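Local coordinates for protein transcription factor cep-1 (Caenorhabditis elegans, PDB 1T4W) that activates transcription by binding the same DNA consensus sequence as p53 and promotes apoptosis in the germline after DNA damage, at residues 35-45 / 128-139. Sequence-based numbering, arbitrary orientation.
Sequences MGCLVPIQVKW and AVQANFDIIFMC. With ZN (zinc ion), chain B.
W45 lays its indole across the backbone of V129 and Q130 at the end of the paired region of antiparallel strands 39-45 and 130-137, where its N still bonds V129 O. With CG wedged between the backbone N and carbonyl carbon (chi1 58°), the ring folds over the chain that leads into strand 130-137: V129 CA sits 3.8 Å from the centroid of the five-membered ring in a CH-pi contact, Q130 N lies over the same face, and NE1 gives a weak, bent hydrogen bond to A128 O. With an alanine here, the V129-Q130 backbone would probably lose its aromatic cover and A128 O its weak indole donor.

Paired backbone bonds tie V43 to A131, I41 to F133 and V39 to I135; V43 N to A131 O (2.7 Å) is almost straight. I41 can be followed outward: CB stands over the F133 ring face, CG2 meets F133 CZ at 3.8 Å, CG1 touches I135 CG2 at 3.7 Å, and CD1 ends beside that same methyl. On the face carrying Q42 and K44, Q130 NE2 donates in plane to a lone pair of N132 OD1 (3.0 Å). Beyond V39, one water accepts from both C37 N and F137 N, and G36 N bonds F137 O. The two strands are the inner pair of the four-stranded antiparallel sheet of the p53-like beta sandwich, and the loop after strand 130-137 carries C139, whose SG binds zinc at 2.4 Å with C85, H88 and C143.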
loop_
_atom_site.group_PDB
_atom_site.type_symbol
_atom_site.label_atom_id
_atom_site.label_comp_id
_atom_site.label_asym_id
_atom_site.label_seq_id
_atom_site.Cartn_x
_atom_site.Cartn_y
_atom_site.Cartn_z
ATOM N N MET A 35 -11.841 6.658 -3.315
ATOM C CA MET A 35 -11.647 6.665 -1.867
ATOM C C MET A 35 -12.889 6.022 -1.234
ATOM O O MET A 35 -13.916 5.887 -1.892
ATOM C CB MET A 35 -11.417 8.094 -1.334
ATOM C CG MET A 35 -12.592 9.039 -1.368
ATOM S SD MET A 35 -12.249 10.545 -0.339
ATOM C CE MET A 35 -12.859 10.003 1.247
ATOM N N GLY A 36 -12.797 5.597 0.020
ATOM C CA GLY A 36 -13.950 4.971 0.650
ATOM C C GLY A 36 -14.300 3.587 0.113
ATOM O O GLY A 36 -15.391 3.091 0.360
ATOM N N CYS A 37 -13.402 2.952 -0.631
ATOM C CA CYS A 37 -13.697 1.614 -1.157
ATOM C C CYS A 37 -12.677 0.604 -0.655
ATOM O O CYS A 37 -11.481 0.908 -0.572
ATOM C CB CYS A 37 -13.709 1.610 -2.701
ATOM S SG CYS A 37 -15.060 2.622 -3.407
ATOM N N LEU A 38 -13.161 -0.590 -0.328
ATOM C CA LEU A 38 -12.315 -1.668 0.187
ATOM C C LEU A 38 -11.500 -2.306 -0.915
ATOM O O LEU A 38 -12.051 -2.908 -1.835
ATOM C CB LEU A 38 -13.171 -2.737 0.876
ATOM C CG LEU A 38 -13.915 -2.203 2.107
ATOM C CD1 LEU A 38 -14.966 -3.211 2.563
ATOM C CD2 LEU A 38 -12.918 -1.906 3.211
ATOM N N VAL A 39 -10.185 -2.142 -0.844
ATOM C CA VAL A 39 -9.312 -2.735 -1.845
ATOM C C VAL A 39 -8.735 -4.011 -1.216
ATOM O O VAL A 39 -8.060 -3.960 -0.194
ATOM C CB VAL A 39 -8.148 -1.807 -2.235
ATOM C CG1 VAL A 39 -7.312 -2.469 -3.317
ATOM C CG2 VAL A 39 -8.672 -0.455 -2.706
ATOM N N PRO A 40 -9.003 -5.169 -1.832
ATOM C CA PRO A 40 -8.525 -6.473 -1.352
ATOM C C PRO A 40 -7.047 -6.713 -1.681
ATOM O O PRO A 40 -6.671 -6.871 -2.837
ATOM C CB PRO A 40 -9.459 -7.466 -2.054
ATOM C CG PRO A 40 -9.722 -6.784 -3.385
ATOM C CD PRO A 40 -9.885 -5.309 -3.017
ATOM N N ILE A 41 -6.219 -6.716 -0.648
ATOM C CA ILE A 41 -4.779 -6.916 -0.805
ATOM C C ILE A 41 -4.353 -8.310 -0.331
ATOM O O ILE A 41 -4.919 -8.873 0.621
ATOM C CB ILE A 41 -3.951 -5.903 0.048
ATOM C CG1 ILE A 41 -4.297 -4.453 -0.327
ATOM C CG2 ILE A 41 -2.423 -6.203 -0.095
ATOM C CD1 ILE A 41 -3.927 -4.055 -1.777
ATOM N N GLN A 42 -3.368 -8.868 -1.012
ATOM C CA GLN A 42 -2.814 -10.151 -0.591
ATOM C C GLN A 42 -1.303 -9.991 -0.576
ATOM O O GLN A 42 -0.714 -9.661 -1.600
ATOM C CB GLN A 42 -3.164 -11.266 -1.573
ATOM C CG GLN A 42 -4.654 -11.521 -1.701
ATOM C CD GLN A 42 -4.940 -12.897 -2.263
ATOM O OE1 GLN A 42 -4.389 -13.285 -3.297
ATOM N NE2 GLN A 42 -5.800 -13.648 -1.579
ATOM N N VAL A 43 -0.683 -10.189 0.582
ATOM C CA VAL A 43 0.777 -10.103 0.674
ATOM C C VAL A 43 1.297 -11.545 0.813
ATOM O O VAL A 43 0.847 -12.283 1.679
ATOM C CB VAL A 43 1.232 -9.266 1.899
ATOM C CG1 VAL A 43 2.784 -9.261 1.994
ATOM C CG2 VAL A 43 0.698 -7.812 1.772
ATOM N N LYS A 44 2.231 -11.944 -0.045
ATOM C CA LYS A 44 2.754 -13.303 0.010
ATOM C C LYS A 44 4.271 -13.286 0.091
ATOM O O LYS A 44 4.920 -12.346 -0.383
ATOM C CB LYS A 44 2.316 -14.092 -1.240
ATOM C CG LYS A 44 0.805 -14.352 -1.335
ATOM C CD LYS A 44 0.461 -14.969 -2.687
ATOM C CE LYS A 44 -1.011 -15.402 -2.777
ATOM N NZ LYS A 44 -1.308 -16.083 -4.087
ATOM N N TRP A 45 4.842 -14.316 0.703
ATOM C CA TRP A 45 6.291 -14.396 0.789
ATOM C C TRP A 45 6.798 -15.820 0.971
ATOM O O TRP A 45 6.044 -16.721 1.326
ATOM C CB TRP A 45 6.828 -13.517 1.938
ATOM C CG TRP A 45 6.288 -13.846 3.314
ATOM C CD1 TRP A 45 6.808 -14.741 4.216
ATOM C CD2 TRP A 45 5.091 -13.327 3.913
ATOM N NE1 TRP A 45 6.008 -14.815 5.333
ATOM C CE2 TRP A 45 4.945 -13.962 5.174
ATOM C CE3 TRP A 45 4.126 -12.392 3.503
ATOM C CZ2 TRP A 45 3.872 -13.691 6.034
ATOM C CZ3 TRP A 45 3.054 -12.119 4.353
ATOM C CH2 TRP A 45 2.935 -12.770 5.612
ATOM N N ALA A 128 3.516 -18.419 9.060
ATOM C CA ALA A 128 2.594 -17.675 8.199
ATOM C C ALA A 128 3.355 -17.280 6.931
ATOM O O ALA A 128 4.522 -16.895 6.998
ATOM C CB ALA A 128 2.063 -16.439 8.930
ATOM N N VAL A 129 2.718 -17.404 5.771
ATOM C CA VAL A 129 3.379 -17.052 4.511
ATOM C C VAL A 129 2.495 -16.145 3.648
ATOM O O VAL A 129 2.796 -15.884 2.484
ATOM C CB VAL A 129 3.746 -18.312 3.694
ATOM C CG1 VAL A 129 4.786 -19.161 4.454
ATOM C CG2 VAL A 129 2.475 -19.145 3.436
ATOM N N GLN A 130 1.396 -15.670 4.218
ATOM C CA GLN A 130 0.511 -14.789 3.463
ATOM C C GLN A 130 -0.270 -13.913 4.407
ATOM O O GLN A 130 -0.482 -14.254 5.566
ATOM C CB GLN A 130 -0.474 -15.605 2.602
ATOM C CG GLN A 130 -1.320 -14.762 1.620
ATOM C CD GLN A 130 -2.025 -15.617 0.566
ATOM O OE1 GLN A 130 -1.459 -16.586 0.087
ATOM N NE2 GLN A 130 -3.250 -15.245 0.192
ATOM N N ALA A 131 -0.669 -12.747 3.929
ATOM C CA ALA A 131 -1.484 -11.894 4.761
ATOM C C ALA A 131 -2.525 -11.304 3.839
ATOM O O ALA A 131 -2.188 -10.734 2.799
ATOM C CB ALA A 131 -0.654 -10.784 5.398
ATOM N N ASN A 132 -3.781 -11.448 4.233
ATOM C CA ASN A 132 -4.908 -10.911 3.487
ATOM C C ASN A 132 -5.616 -9.846 4.301
ATOM O O ASN A 132 -5.741 -9.954 5.530
ATOM C CB ASN A 132 -5.903 -12.023 3.156
ATOM C CG ASN A 132 -5.289 -13.099 2.294
ATOM O OD1 ASN A 132 -4.550 -12.806 1.360
ATOM N ND2 ASN A 132 -5.599 -14.353 2.594
ATOM N N PHE A 133 -6.063 -8.801 3.620
ATOM C CA PHE A 133 -6.805 -7.727 4.275
ATOM C C PHE A 133 -7.252 -6.720 3.231
ATOM O O PHE A 133 -6.743 -6.699 2.103
ATOM C CB PHE A 133 -5.930 -7.011 5.328
ATOM C CG PHE A 133 -4.635 -6.452 4.773
ATOM C CD1 PHE A 133 -4.587 -5.171 4.210
ATOM C CD2 PHE A 133 -3.480 -7.224 4.768
ATOM C CE1 PHE A 133 -3.398 -4.665 3.641
ATOM C CE2 PHE A 133 -2.279 -6.732 4.200
ATOM C CZ PHE A 133 -2.245 -5.442 3.633
ATOM N N ASP A 134 -8.223 -5.902 3.603
ATOM C CA ASP A 134 -8.641 -4.847 2.709
ATOM C C ASP A 134 -8.007 -3.580 3.204
ATOM O O ASP A 134 -7.824 -3.405 4.408
ATOM C CB ASP A 134 -10.137 -4.625 2.738
ATOM C CG ASP A 134 -10.893 -5.764 2.136
ATOM O OD1 ASP A 134 -10.428 -6.285 1.102
ATOM O OD2 ASP A 134 -11.944 -6.121 2.698
ATOM N N ILE A 135 -7.634 -2.712 2.280
ATOM C CA ILE A 135 -7.144 -1.409 2.681
ATOM C C ILE A 135 -8.169 -0.420 2.124
ATOM O O ILE A 135 -8.752 -0.652 1.056
ATOM C CB ILE A 135 -5.751 -1.106 2.113
ATOM C CG1 ILE A 135 -5.311 0.286 2.565
ATOM C CG2 ILE A 135 -5.770 -1.230 0.606
ATOM C CD1 ILE A 135 -3.810 0.546 2.410
ATOM N N ILE A 136 -8.428 0.662 2.852
ATOM C CA ILE A 136 -9.390 1.647 2.372
ATOM C C ILE A 136 -8.796 3.047 2.577
ATOM O O ILE A 136 -8.239 3.338 3.636
ATOM C CB ILE A 136 -10.768 1.463 3.095
ATOM C CG1 ILE A 136 -11.771 2.487 2.565
ATOM C CG2 ILE A 136 -10.616 1.640 4.620
ATOM C CD1 ILE A 136 -13.146 2.347 3.192
ATOM N N PHE A 137 -8.865 3.882 1.540
ATOM C CA PHE A 137 -8.300 5.242 1.579
ATOM C C PHE A 137 -9.403 6.249 1.878
ATOM O O PHE A 137 -10.455 6.246 1.237
ATOM C CB PHE A 137 -7.611 5.542 0.246
ATOM C CG PHE A 137 -6.512 4.576 -0.073
ATOM C CD1 PHE A 137 -5.242 4.735 0.493
ATOM C CD2 PHE A 137 -6.758 3.464 -0.861
ATOM C CE1 PHE A 137 -4.223 3.781 0.281
ATOM C CE2 PHE A 137 -5.749 2.496 -1.087
ATOM C CZ PHE A 137 -4.480 2.656 -0.511
ATOM N N MET A 138 -9.163 7.099 2.873
ATOM C CA MET A 138 -10.167 8.056 3.291
ATOM C C MET A 138 -9.870 9.510 2.936
ATOM O O MET A 138 -10.327 10.434 3.602
ATOM C CB MET A 138 -10.436 7.896 4.789
ATOM C CG MET A 138 -11.055 6.531 5.143
ATOM S SD MET A 138 -12.570 6.155 4.191
ATOM C CE MET A 138 -13.709 7.301 4.961
ATOM N N CYS A 139 -9.097 9.704 1.878
ATOM C CA CYS A 139 -8.791 11.041 1.391
ATOM C C CYS A 139 -8.367 10.752 -0.037
ATOM O O CYS A 139 -8.192 9.588 -0.418
ATOM C CB CYS A 139 -7.686 11.689 2.238
ATOM S SG CYS A 139 -7.202 13.371 1.782
HETATM ZN ZN ZN B . -9.155 14.685 1.656
HETATM O O HOH W 1 -10.396 3.310 -0.911
#